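Local coordinates for protein putative polyketide cyclase (PDB 3K0Z) that is of unknown function but, as a putative lipoprotein of the SnoaL-like family in the NTF2 clan, may act as a polyketide cyclase, at residues 27-30 with 31-34. Numbering follows the deposited sequence.
Sequences SLSQ and KEAT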
loop_
_atom_site.group_PDB
_atom_site.type_symbol
_atom_site.label_atom_id
_atom_site.label_comp_id
_atom_site.label_asym_id
_atom_site.label_seq_id
_atom_site.Cartn_x
_atom_site.Cartn_y
_atom_site.Cartn_z
ATOM N N SER A 27 7.222 21.301 -0.565
ATOM C CA SER A 27 6.420 22.404 -0.121
ATOM C C SER A 27 6.178 22.337 1.372
ATOM O O SER A 27 5.844 23.344 1.958
ATOM C CB SER A 27 5.096 22.421 -0.889
ATOM O OG SER A 27 4.220 21.423 -0.401
ATOM N N LEU A 28 6.373 21.178 2.001
ATOM C CA LEU A 28 6.206 21.070 3.456
ATOM C C LEU A 28 7.375 21.796 4.135
ATOM O O LEU A 28 8.503 21.687 3.685
ATOM C CB LEU A 28 6.156 19.597 3.882
ATOM C CG LEU A 28 4.988 18.759 3.342
ATOM C CD1 LEU A 28 5.120 17.286 3.706
ATOM C CD2 LEU A 28 3.689 19.299 3.851
ATOM N N SER A 29 7.096 22.534 5.205
ATOM C CA SER A 29 8.145 23.136 6.007
ATOM C C SER A 29 8.947 22.027 6.677
ATOM O O SER A 29 8.472 20.887 6.847
ATOM C CB SER A 29 7.552 24.030 7.102
ATOM O OG SER A 29 7.066 23.192 8.154
ATOM N N GLN A 30 10.166 22.350 7.074
ATOM C CA GLN A 30 10.957 21.391 7.831
ATOM C C GLN A 30 10.212 20.813 8.999
ATOM O O GLN A 30 10.303 19.624 9.245
ATOM C CB GLN A 30 12.202 22.041 8.414
ATOM C CG GLN A 30 13.314 22.054 7.515
ATOM C CD GLN A 30 13.815 20.663 7.257
ATOM O OE1 GLN A 30 13.776 20.181 6.114
ATOM N NE2 GLN A 30 14.264 19.990 8.327
ATOM N N LYS A 31 9.555 21.671 9.766
ATOM C CA LYS A 31 8.809 21.229 10.925
ATOM C C LYS A 31 7.668 20.321 10.499
ATOM O O LYS A 31 7.471 19.275 11.111
ATOM C CB LYS A 31 8.280 22.410 11.739
ATOM C CG LYS A 31 7.204 21.975 12.740
ATOM C CD LYS A 31 6.930 22.937 13.804
ATOM C CE LYS A 31 6.156 22.304 14.942
ATOM N NZ LYS A 31 4.812 21.789 14.519
ATOM N N GLU A 32 6.921 20.682 9.457
ATOM C CA GLU A 32 5.793 19.795 9.028
ATOM C C GLU A 32 6.294 18.441 8.563
ATOM O O GLU A 32 5.745 17.385 8.910
ATOM C CB GLU A 32 4.977 20.422 7.887
ATOM C CG GLU A 32 4.316 21.728 8.255
ATOM C CD GLU A 32 3.730 22.472 7.050
ATOM O OE1 GLU A 32 4.458 22.775 6.051
ATOM O OE2 GLU A 32 2.516 22.767 7.141
ATOM N N ALA A 33 7.337 18.438 7.757
ATOM C CA ALA A 33 7.889 17.163 7.274
ATOM C C ALA A 33 8.417 16.291 8.432
ATOM O O ALA A 33 8.211 15.074 8.452
ATOM C CB ALA A 33 9.012 17.404 6.236
ATOM N N THR A 34 9.074 16.921 9.387
ATOM C CA THR A 34 9.690 16.197 10.513
ATOM C C THR A 34 8.625 15.571 11.396
ATOM O O THR A 34 8.769 14.436 11.829
ATOM C CB THR A 34 10.557 17.154 11.341
ATOM O OG1 THR A 34 11.599 17.686 10.523
ATOM C CG2 THR A 34 11.191 16.471 12.527
HETATM O O HOH W 1 3.158 23.776 3.811
#
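Ser-29 and Glu-32 exchange two reciprocal hydrogen bonds at the start of helix 30-49. The hydroxyl OG of Ser-29 accepts from the backbone N of Glu-32 at 2.8 Å, and in return Glu-32 OE1 takes the N-H of Ser-29, also at 2.8 Å and almost straight (173°). That carboxylate oxygen offers its anti lone pair, the one turned away from OE2. With chi1 at 77°, Ser-29 OG sits between its own backbone N and carbonyl carbon, which leaves it facing the first turn. The Glu-32 side chain reaches back along the chain to the cap residue, its CG passing 3.1 Å from Ser-29 OG. This is a capping box with Ser-29 as N-cap, closing the amino end of the long helix that follows strand 22-24 in this NTF2-like fold. The helix end would probably favour the negative charge of Glu-32. A water donates to both Glu-32 OE1 and the carbonyl O of Ser-27, tying the carboxylate to the loop.

Backbone bonds continue the turn: Ala-33 N gives its hydrogen to Ser-29 O, and Thr-34 N to Gln-30 O. The latter oxygen is gripped twice, since Thr-34 OG1 also donates to Gln-30 O at 2.7 Å, the two donors arriving from opposite faces of the carbonyl plane. Thr-34 OG1 lies anti to its own carbonyl carbon (chi1 -61°), which folds it back toward the preceding turn.

Apolar contact is slight: Leu-28 CB lies 4.3 Å from Ala-33 CB, and the buried Ala-33 also touches Val-10. The outer polar ends turn elsewhere, Gln-30 NE2 to Glu-9 O and Lys-31 NZ to a salt bridge with Glu-35.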